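Local coordinates for uncharacterized protein (Dyadobacter fermentans, PDB 3MFN), which is of unknown function but belongs to the DUF5618 family and folds as a largely helical bundle, found here as an assembly of two chains, at residues Ser75-Ala80 with Glu143-Trp148; His83-Lys88 with Ala103-Lys108; Lys93-Tyr98 with Asn111-Val116. All coordinates share one frame; numbering follows the deposited sequence.

How the interactions relate
The three contacts illustrate how chemistry changes with depth in a helical bundle. Interaction 1 lies near the centre of the chain, where segments 75-80 and 143-148, on helices 63-85 and 132-153, meet through aliphatic groups alone. Interaction 3, also buried, sets helix 95-103 on helix 107-126 with aromatic and valine carbons. Interaction 2 is a surface contact at the ends of helices 63-85 and 107-126, and the only one of the three with a hydrogen bond between its segments. W148 of interaction 1 packs on Y84, F85 and Q105 of interaction 2; I145 reaches T112 of interaction 3; and K93 NZ of interaction 3 probably bonds to G86 O of interaction 2. Interactions 2 and 3 also touch the second subunit.

Interaction 1 (Ser75-Ala80 with Glu143-Trp148)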
loop_
_atom_site.group_PDB
_atom_site.type_symbol
_atom_site.label_atom_id
_atom_site.label_comp_id
_atom_site.label_asym_id
_atom_site.label_seq_id
_atom_site.Cartn_x
_atom_site.Cartn_y
_atom_site.Cartn_z
ATOM N N SER A 75 -6.830 -10.492 -9.921
ATOM C CA SER A 75 -7.675 -11.111 -10.953
ATOM C C SER A 75 -8.688 -12.057 -10.274
ATOM O O SER A 75 -9.828 -12.203 -10.730
ATOM C CB SER A 75 -6.794 -11.877 -11.956
ATOM O OG SER A 75 -5.955 -10.954 -12.649
ATOM N N GLY A 76 -8.281 -12.669 -9.168
ATOM C CA GLY A 76 -9.209 -13.480 -8.368
ATOM C C GLY A 76 -10.398 -12.696 -7.877
ATOM O O GLY A 76 -11.559 -13.097 -8.033
ATOM N N VAL A 77 -10.110 -11.555 -7.245
ATOM C CA VAL A 77 -11.124 -10.666 -6.768
ATOM C C VAL A 77 -12.034 -10.237 -7.926
ATOM O O VAL A 77 -13.284 -10.271 -7.798
ATOM C CB VAL A 77 -10.508 -9.421 -6.068
ATOM C CG1 VAL A 77 -11.636 -8.390 -5.646
ATOM C CG2 VAL A 77 -9.645 -9.837 -4.945
ATOM N N LEU A 78 -11.455 -9.757 -9.017
ATOM C CA LEU A 78 -12.263 -9.404 -10.196
ATOM C C LEU A 78 -13.137 -10.550 -10.708
ATOM O O LEU A 78 -14.280 -10.343 -11.074
ATOM C CB LEU A 78 -11.400 -8.838 -11.335
ATOM C CG LEU A 78 -10.597 -7.562 -11.033
ATOM C CD1 LEU A 78 -10.081 -6.881 -12.301
ATOM C CD2 LEU A 78 -11.392 -6.499 -10.129
ATOM N N PHE A 79 -12.616 -11.781 -10.681
ATOM C CA PHE A 79 -13.371 -12.937 -11.094
ATOM C C PHE A 79 -14.674 -13.109 -10.272
ATOM O O PHE A 79 -15.782 -13.230 -10.841
ATOM C CB PHE A 79 -12.474 -14.170 -11.039
ATOM C CG PHE A 79 -13.039 -15.354 -11.770
ATOM C CD1 PHE A 79 -13.985 -16.168 -11.168
ATOM C CD2 PHE A 79 -12.628 -15.644 -13.062
ATOM C CE1 PHE A 79 -14.523 -17.261 -11.858
ATOM C CE2 PHE A 79 -13.137 -16.737 -13.761
ATOM C CZ PHE A 79 -14.115 -17.540 -13.165
ATOM N N ALA A 80 -14.570 -13.037 -8.945
ATOM C CA ALA A 80 -15.752 -13.044 -8.096
ATOM C C ALA A 80 -16.662 -11.875 -8.455
ATOM O O ALA A 80 -17.844 -12.086 -8.655
ATOM C CB ALA A 80 -15.381 -13.015 -6.579
ATOM N N GLU A 143 -9.937 -11.420 0.533
ATOM C CA GLU A 143 -10.844 -12.452 1.007
ATOM C C GLU A 143 -12.151 -11.849 1.525
ATOM O O GLU A 143 -13.202 -12.445 1.415
ATOM C CB GLU A 143 -10.182 -13.314 2.094
ATOM C CG GLU A 143 -11.043 -14.463 2.581
ATOM C CD GLU A 143 -11.008 -15.698 1.646
ATOM O OE1 GLU A 143 -10.227 -15.720 0.661
ATOM O OE2 GLU A 143 -11.725 -16.682 1.946
ATOM N N ILE A 144 -12.084 -10.636 2.080
ATOM C CA ILE A 144 -13.283 -9.936 2.504
ATOM C C ILE A 144 -14.220 -9.696 1.349
ATOM O O ILE A 144 -15.438 -9.899 1.456
ATOM C CB ILE A 144 -12.988 -8.599 3.239
ATOM C CG1 ILE A 144 -12.510 -8.855 4.672
ATOM C CG2 ILE A 144 -14.258 -7.753 3.329
ATOM C CD1 ILE A 144 -11.947 -7.548 5.384
ATOM N N ILE A 145 -13.661 -9.290 0.230
ATOM C CA ILE A 145 -14.467 -9.007 -0.952
ATOM C C ILE A 145 -15.031 -10.299 -1.531
ATOM O O ILE A 145 -16.181 -10.353 -1.960
ATOM C CB ILE A 145 -13.654 -8.299 -2.086
ATOM C CG1 ILE A 145 -13.162 -6.922 -1.641
ATOM C CG2 ILE A 145 -14.531 -8.168 -3.325
ATOM C CD1 ILE A 145 -14.316 -5.955 -1.230
ATOM N N ILE A 146 -14.230 -11.358 -1.554
ATOM C CA ILE A 146 -14.736 -12.619 -2.114
ATOM C C ILE A 146 -15.857 -13.165 -1.227
ATOM O O ILE A 146 -16.858 -13.647 -1.747
ATOM C CB ILE A 146 -13.637 -13.641 -2.318
ATOM C CG1 ILE A 146 -12.679 -13.126 -3.395
ATOM C CG2 ILE A 146 -14.299 -14.994 -2.659
ATOM C CD1 ILE A 146 -11.330 -13.799 -3.535
ATOM N N ASP A 147 -15.718 -13.062 0.091
ATOM C CA ASP A 147 -16.759 -13.544 0.995
ATOM C C ASP A 147 -18.010 -12.700 0.858
ATOM O O ASP A 147 -19.118 -13.217 0.937
ATOM C CB ASP A 147 -16.325 -13.477 2.459
ATOM C CG ASP A 147 -15.218 -14.452 2.807
ATOM O OD1 ASP A 147 -14.834 -15.364 2.001
ATOM O OD2 ASP A 147 -14.708 -14.291 3.939
ATOM N N TRP A 148 -17.848 -11.399 0.652
ATOM C CA TRP A 148 -19.012 -10.537 0.455
ATOM C C TRP A 148 -19.833 -11.016 -0.762
ATOM O O TRP A 148 -21.069 -11.148 -0.699
ATOM C CB TRP A 148 -18.548 -9.085 0.273
ATOM C CG TRP A 148 -19.646 -8.133 -0.006
ATOM C CD1 TRP A 148 -20.437 -7.502 0.910
ATOM C CD2 TRP A 148 -20.069 -7.654 -1.291
ATOM N NE1 TRP A 148 -21.317 -6.647 0.272
ATOM C CE2 TRP A 148 -21.107 -6.721 -1.074
ATOM C CE3 TRP A 148 -19.635 -7.881 -2.609
ATOM C CZ2 TRP A 148 -21.765 -6.071 -2.118
ATOM C CZ3 TRP A 148 -20.295 -7.218 -3.657
ATOM C CH2 TRP A 148 -21.355 -6.329 -3.395
#
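A chi1 of 175° turns the CG1 methyl of V77 away from its own amide nitrogen and toward I145, whose CG2 branch occupies the equivalent position on the opposing helix. The two branch methyls therefore meet directly, V77 CG1 lying 3.7 Å from I145 CG2 and 4.1 Å from I145 CB, while the side chains as a whole cross at about a right angle. The longer branch of I145 leads elsewhere: its CD1 packs against T112 of helix 107-126, so one isoleucine serves two neighbours, its short branch facing helix 63-85 and its long one a third helix. I145 also touches I109.

I146 works differently. Its chain is extended at chi2 (165°), which carries CD1 toward G76. The CG1 methylene does the touching: it is 4.2 Å from A80 CB and sits 4.5 Å from V77 CA, so the isoleucine rests partly on backbone. The small side chain of A80 suits this closeness, and the CA atoms of A80 and I146 approach to 6.1 Å. I146 also packs on A38 of helix 34-52, while V77 and A80 extend the same seam to A142 and V149 of helix 132-153.

No hydrogen bond passes between the two segments. Backbone bonds run along each helix, as in the 2.8 Å bond from F79 N to S75 O, and what meets across is purely apolar: a small contact that buries 189 Å², both sides summed. The short helical axes come within 9.3 Å of one another and run almost in the same direction, at 15°. Such a buried seam of valine, alanine and isoleucine, packing helix 63-85 nearly parallel to the last helix, 132-153, is characteristic of the interior of a predominantly helical bundle.

Interaction 2 (His83-Lys88 with Ala103-Lys108); sequences HYFGKK and AQQDKK
The backbones stay well apart, F85 CA and Q105 CA being 11.0 Å from each other, as helix 63-85 runs out at G86, which has positive phi, and the turn after helix 95-103 leads into helix 107-126. Long side chains span the gap. Y84 and Q105 approach from opposite directions, and the tyrosine hydroxyl donates to the amide oxygen, Y84 OH to Q105 OE1 being 3.1 Å. The donor lies in the carbonyl plane, at a C=O...donor angle of 154°, yet ring and amide are strongly inclined to each other. Y84 delivers its hydroxyl by holding CG anti to the backbone N (chi1 -179°); the glutamine chain meets it by bending at chi2.

The other end of the same amide faces F85. Q105 NE2 comes to the edge of that ring, near its plane, 3.9 Å from F85 CE1, with the amide turned almost perpendicular to the ring. The amide thus meets the hydroxyl of one ring with its oxygen and the edge of the other with its nitrogen. Y84 also covers one face of F85 near the rim, with CD2 3.7 Å above the plane. R152 reinforces the polar end through a bond from NE to the tyrosine hydroxyl and a weak one from NH2 to Q105 OE1, and W148 packs against all three side chains. A phenylalanine in place of Y84 would probably cost R152 NE this partner and Q105 OE1 its tyrosine donor, leaving the amide freer to turn.

Next to Q105, D106 caps helix 107-126, its OD2 weakly accepting from K108 N at 3.4 Å, and K107 forms a salt bridge to E56 of the second subunit. The contact is a surface tie in a helical bundle: Y84 and F85, at the C-terminal end of helix 63-85, hold Q105 of the turn before helix 107-126, with R152 of helix 132-153 as third partner.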
loop_
_atom_site.group_PDB
_atom_site.type_symbol
_atom_site.label_atom_id
_atom_site.label_comp_id
_atom_site.label_asym_id
_atom_site.label_seq_id
_atom_site.Cartn_x
_atom_site.Cartn_y
_atom_site.Cartn_z
ATOM N N HIS A 83 -18.518 -12.207 -11.836
ATOM C CA HIS A 83 -19.571 -13.182 -11.757
ATOM C C HIS A 83 -20.788 -12.608 -11.050
ATOM O O HIS A 83 -21.876 -12.888 -11.433
ATOM C CB HIS A 83 -19.162 -14.510 -11.095
ATOM C CG HIS A 83 -20.261 -15.534 -11.137
ATOM N ND1 HIS A 83 -20.379 -16.460 -12.153
ATOM C CD2 HIS A 83 -21.313 -15.749 -10.312
ATOM C CE1 HIS A 83 -21.455 -17.201 -11.954
ATOM N NE2 HIS A 83 -22.032 -16.799 -10.835
ATOM N N TYR A 84 -20.602 -11.757 -10.043
ATOM C CA TYR A 84 -21.745 -11.177 -9.321
ATOM C C TYR A 84 -22.462 -10.053 -10.114
ATOM O O TYR A 84 -23.700 -9.980 -10.148
ATOM C CB TYR A 84 -21.274 -10.645 -7.964
ATOM C CG TYR A 84 -22.362 -10.034 -7.100
ATOM C CD1 TYR A 84 -23.493 -10.751 -6.785
ATOM C CD2 TYR A 84 -22.240 -8.756 -6.571
ATOM C CE1 TYR A 84 -24.536 -10.186 -5.973
ATOM C CE2 TYR A 84 -23.261 -8.187 -5.761
ATOM C CZ TYR A 84 -24.399 -8.912 -5.478
ATOM O OH TYR A 84 -25.395 -8.379 -4.696
ATOM N N PHE A 85 -21.676 -9.150 -10.710
ATOM C CA PHE A 85 -22.214 -7.939 -11.345
ATOM C C PHE A 85 -22.531 -8.163 -12.835
ATOM O O PHE A 85 -23.253 -7.379 -13.476
ATOM C CB PHE A 85 -21.218 -6.776 -11.201
ATOM C CG PHE A 85 -21.107 -6.220 -9.794
ATOM C CD1 PHE A 85 -22.219 -5.809 -9.100
ATOM C CD2 PHE A 85 -19.883 -6.050 -9.212
ATOM C CE1 PHE A 85 -22.104 -5.279 -7.841
ATOM C CE2 PHE A 85 -19.767 -5.519 -7.981
ATOM C CZ PHE A 85 -20.876 -5.154 -7.282
ATOM N N GLY A 86 -21.978 -9.233 -13.377
ATOM C CA GLY A 86 -22.180 -9.584 -14.763
ATOM C C GLY A 86 -21.393 -8.678 -15.691
ATOM O O GLY A 86 -20.189 -8.405 -15.475
ATOM N N LYS A 87 -22.081 -8.182 -16.712
ATOM C CA LYS A 87 -21.365 -7.670 -17.867
ATOM C C LYS A 87 -21.628 -6.200 -18.085
ATOM O O LYS A 87 -22.679 -5.689 -17.713
ATOM C CB LYS A 87 -21.713 -8.508 -19.096
ATOM C CG LYS A 87 -21.197 -9.972 -18.967
ATOM C CD LYS A 87 -20.462 -10.471 -20.226
ATOM C CE LYS A 87 -19.591 -11.727 -19.937
ATOM N NZ LYS A 87 -18.127 -11.491 -19.758
ATOM N N LYS A 88 -20.628 -5.513 -18.619
ATOM C CA LYS A 88 -20.751 -4.112 -18.968
ATOM C C LYS A 88 -21.100 -4.070 -20.441
ATOM O O LYS A 88 -20.532 -4.824 -21.249
ATOM C CB LYS A 88 -19.459 -3.375 -18.653
ATOM C CG LYS A 88 -19.022 -2.347 -19.655
ATOM C CD LYS A 88 -17.658 -1.759 -19.264
ATOM C CE LYS A 88 -17.773 -0.307 -18.831
ATOM N NZ LYS A 88 -17.694 0.527 -20.016
ATOM N N ALA A 103 -20.301 1.181 -5.169
ATOM C CA ALA A 103 -20.781 2.333 -4.456
ATOM C C ALA A 103 -22.307 2.202 -4.249
ATOM O O ALA A 103 -22.801 2.513 -3.175
ATOM C CB ALA A 103 -20.400 3.595 -5.163
ATOM N N GLN A 104 -23.011 1.669 -5.250
ATOM C CA GLN A 104 -24.475 1.523 -5.178
ATOM C C GLN A 104 -24.883 0.468 -4.139
ATOM O O GLN A 104 -26.044 0.359 -3.781
ATOM C CB GLN A 104 -25.056 1.181 -6.563
ATOM C CG GLN A 104 -24.683 -0.216 -7.074
ATOM C CD GLN A 104 -24.854 -0.417 -8.587
ATOM O OE1 GLN A 104 -25.371 0.462 -9.299
ATOM N NE2 GLN A 104 -24.434 -1.601 -9.081
ATOM N N GLN A 105 -23.910 -0.289 -3.639
ATOM C CA GLN A 105 -24.183 -1.413 -2.766
ATOM C C GLN A 105 -23.801 -1.221 -1.305
ATOM O O GLN A 105 -24.552 -1.682 -0.459
ATOM C CB GLN A 105 -23.482 -2.667 -3.285
ATOM C CG GLN A 105 -24.410 -3.862 -3.370
ATOM C CD GLN A 105 -24.805 -4.207 -4.791
ATOM O OE1 GLN A 105 -25.201 -5.345 -5.078
ATOM N NE2 GLN A 105 -24.685 -3.242 -5.692
ATOM N N ASP A 106 -22.676 -0.571 -0.985
ATOM C CA ASP A 106 -22.159 -0.614 0.397
ATOM C C ASP A 106 -20.734 -0.080 0.506
ATOM O O ASP A 106 -19.812 -0.575 -0.157
ATOM C CB ASP A 106 -22.233 -2.058 0.970
ATOM C CG ASP A 106 -21.587 -2.194 2.348
ATOM O OD1 ASP A 106 -21.223 -3.335 2.722
ATOM O OD2 ASP A 106 -21.462 -1.168 3.064
ATOM N N LYS A 107 -20.548 0.891 1.395
ATOM C CA LYS A 107 -19.405 1.797 1.324
ATOM C C LYS A 107 -18.152 1.183 1.964
ATOM O O LYS A 107 -17.009 1.468 1.550
ATOM C CB LYS A 107 -19.795 3.118 1.990
ATOM C CG LYS A 107 -18.660 4.129 2.209
ATOM C CD LYS A 107 -18.787 4.833 3.590
ATOM C CE LYS A 107 -19.137 6.301 3.469
ATOM N NZ LYS A 107 -19.057 6.951 4.831
ATOM N N LYS A 108 -18.376 0.365 2.992
ATOM C CA LYS A 108 -17.296 -0.338 3.622
ATOM C C LYS A 108 -16.643 -1.213 2.573
ATOM O O LYS A 108 -15.431 -1.330 2.552
ATOM C CB LYS A 108 -17.763 -1.211 4.786
ATOM C CG LYS A 108 -16.627 -1.417 5.840
ATOM C CD LYS A 108 -16.675 -2.765 6.602
ATOM C CE LYS A 108 -15.664 -2.815 7.787
ATOM N NZ LYS A 108 -14.220 -2.625 7.336
#

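Interaction 3 (Lys93-Tyr98 with Asn111-Val116); sequences KDVDWY and NTFVSV
D82 OD1 on helix 63-85 is gripped by two side chains of segment 93-98: the hydroxyl of Y98, by a hydrogen bond, and the ammonium of K93, by a salt bridge. The polar end of Y98 is thereby fixed on one helix while its root packs on another. Y98 CB lies 3.6 Å from F113 CZ, and the two rings are oblique, their planes at 38° and their centroids 6.0 Å apart.

F113 reaches across with CG anti to the backbone N (chi1 173°), and its outer end fits against both Y98 and V95, V95 CG2 being 4.0 Å from F113 CE2. Y74 and L81 of helix 63-85 and L102 of helix 95-103 pack on the same phenylalanine. W97 lays CE3 over the centre of the Y98 ring, 3.7 Å above it.

The start of this helix is secured by D94, whose OD1 accepts from W97 N at 3.1 Å and is met nearly along its C-O bond. An acetate ion, probably from the crystallisation liquor, lies beside Y98. The short helix 95-103 thus starts at an aspartate N-cap and packs through V95 and Y98 on F113 of helix 107-126, as one layer of a helical bundle.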
loop_
_atom_site.group_PDB
_atom_site.type_symbol
_atom_site.label_atom_id
_atom_site.label_comp_id
_atom_site.label_asym_id
_atom_site.label_seq_id
_atom_site.Cartn_x
_atom_site.Cartn_y
_atom_site.Cartn_z
ATOM N N LYS A 93 -14.209 -3.386 -19.008
ATOM C CA LYS A 93 -14.244 -2.976 -17.620
ATOM C C LYS A 93 -12.913 -2.382 -17.211
ATOM O O LYS A 93 -11.865 -2.644 -17.824
ATOM C CB LYS A 93 -14.557 -4.170 -16.734
ATOM C CG LYS A 93 -15.818 -4.897 -17.065
ATOM C CD LYS A 93 -16.008 -6.171 -16.241
ATOM C CE LYS A 93 -17.373 -6.776 -16.464
ATOM N NZ LYS A 93 -17.521 -8.213 -16.076
ATOM N N ASP A 94 -12.969 -1.527 -16.207
ATOM C CA ASP A 94 -11.768 -1.031 -15.566
ATOM C C ASP A 94 -12.157 -0.769 -14.136
ATOM O O ASP A 94 -13.260 -1.106 -13.733
ATOM C CB ASP A 94 -11.274 0.261 -16.230
ATOM C CG ASP A 94 -12.314 1.359 -16.210
ATOM O OD1 ASP A 94 -13.300 1.306 -15.429
ATOM O OD2 ASP A 94 -12.156 2.268 -17.043
ATOM N N VAL A 95 -11.263 -0.151 -13.390
ATOM C CA VAL A 95 -11.452 0.011 -11.972
ATOM C C VAL A 95 -12.696 0.816 -11.684
ATOM O O VAL A 95 -13.375 0.517 -10.725
ATOM C CB VAL A 95 -10.246 0.656 -11.271
ATOM C CG1 VAL A 95 -10.075 2.135 -11.696
ATOM C CG2 VAL A 95 -10.434 0.558 -9.719
ATOM N N ASP A 96 -12.998 1.812 -12.507
ATOM C CA ASP A 96 -14.184 2.655 -12.276
ATOM C C ASP A 96 -15.505 1.865 -12.399
ATOM O O ASP A 96 -16.439 2.135 -11.681
ATOM C CB ASP A 96 -14.174 3.892 -13.210
ATOM C CG ASP A 96 -12.979 4.800 -12.910
ATOM O OD1 ASP A 96 -12.726 5.056 -11.713
ATOM O OD2 ASP A 96 -12.268 5.202 -13.850
ATOM N N TRP A 97 -15.552 0.862 -13.274
ATOM C CA TRP A 97 -16.715 0.031 -13.365
ATOM C C TRP A 97 -16.942 -0.728 -12.058
ATOM O O TRP A 97 -18.075 -0.801 -11.557
ATOM C CB TRP A 97 -16.592 -0.906 -14.540
ATOM C CG TRP A 97 -17.823 -1.603 -14.822
ATOM C CD1 TRP A 97 -18.928 -1.104 -15.510
ATOM C CD2 TRP A 97 -18.169 -2.908 -14.409
ATOM N NE1 TRP A 97 -19.903 -2.027 -15.547
ATOM C CE2 TRP A 97 -19.476 -3.154 -14.885
ATOM C CE3 TRP A 97 -17.512 -3.901 -13.666
ATOM C CZ2 TRP A 97 -20.127 -4.366 -14.691
ATOM C CZ3 TRP A 97 -18.174 -5.091 -13.446
ATOM C CH2 TRP A 97 -19.486 -5.305 -13.958
ATOM N N TYR A 98 -15.899 -1.255 -11.447
ATOM C CA TYR A 98 -16.087 -2.008 -10.183
ATOM C C TYR A 98 -16.468 -1.056 -9.081
ATOM O O TYR A 98 -17.376 -1.347 -8.291
ATOM C CB TYR A 98 -14.838 -2.826 -9.794
ATOM C CG TYR A 98 -14.527 -3.856 -10.853
ATOM C CD1 TYR A 98 -15.166 -5.049 -10.848
ATOM C CD2 TYR A 98 -13.647 -3.603 -11.863
ATOM C CE1 TYR A 98 -14.920 -5.986 -11.800
ATOM C CE2 TYR A 98 -13.400 -4.538 -12.837
ATOM C CZ TYR A 98 -14.026 -5.731 -12.784
ATOM O OH TYR A 98 -13.839 -6.718 -13.747
ATOM N N ASN A 111 -14.611 0.837 0.036
ATOM C CA ASN A 111 -13.304 1.225 0.548
ATOM C C ASN A 111 -12.386 0.019 0.581
ATOM O O ASN A 111 -11.223 0.135 0.242
ATOM C CB ASN A 111 -13.388 1.837 1.954
ATOM C CG ASN A 111 -14.014 3.223 1.963
ATOM O OD1 ASN A 111 -14.024 3.906 0.970
ATOM N ND2 ASN A 111 -14.551 3.613 3.092
ATOM N N THR A 112 -12.922 -1.136 0.992
ATOM C CA THR A 112 -12.162 -2.362 1.019
ATOM C C THR A 112 -11.613 -2.697 -0.380
ATOM O O THR A 112 -10.431 -3.076 -0.520
ATOM C CB THR A 112 -13.015 -3.556 1.598
ATOM O OG1 THR A 112 -13.430 -3.244 2.924
ATOM C CG2 THR A 112 -12.263 -4.908 1.606
ATOM N N PHE A 113 -12.464 -2.600 -1.405
ATOM C CA PHE A 113 -12.022 -2.891 -2.744
ATOM C C PHE A 113 -10.959 -1.889 -3.205
ATOM O O PHE A 113 -9.998 -2.275 -3.921
ATOM C CB PHE A 113 -13.232 -2.869 -3.755
ATOM C CG PHE A 113 -12.811 -2.996 -5.167
ATOM C CD1 PHE A 113 -12.369 -4.225 -5.658
ATOM C CD2 PHE A 113 -12.736 -1.907 -5.979
ATOM C CE1 PHE A 113 -11.946 -4.337 -6.930
ATOM C CE2 PHE A 113 -12.295 -2.027 -7.264
ATOM C CZ PHE A 113 -11.890 -3.225 -7.739
ATOM N N VAL A 114 -11.103 -0.618 -2.841
ATOM C CA VAL A 114 -10.132 0.399 -3.307
ATOM C C VAL A 114 -8.726 0.061 -2.751
ATOM O O VAL A 114 -7.678 0.198 -3.450
ATOM C CB VAL A 114 -10.583 1.853 -2.933
ATOM C CG1 VAL A 114 -9.465 2.923 -3.304
ATOM C CG2 VAL A 114 -11.885 2.213 -3.687
ATOM N N SER A 115 -8.714 -0.394 -1.511
ATOM C CA SER A 115 -7.511 -0.802 -0.854
ATOM C C SER A 115 -6.924 -2.032 -1.541
ATOM O O SER A 115 -5.725 -2.060 -1.800
ATOM C CB SER A 115 -7.787 -1.049 0.631
ATOM O OG SER A 115 -6.603 -1.058 1.373
ATOM N N VAL A 116 -7.761 -3.039 -1.846
ATOM C CA VAL A 116 -7.310 -4.133 -2.714
ATOM C C VAL A 116 -6.665 -3.677 -4.021
ATOM O O VAL A 116 -5.568 -4.149 -4.396
ATOM C CB VAL A 116 -8.461 -5.051 -3.007
ATOM C CG1 VAL A 116 -8.102 -6.051 -4.108
ATOM C CG2 VAL A 116 -8.902 -5.758 -1.749
#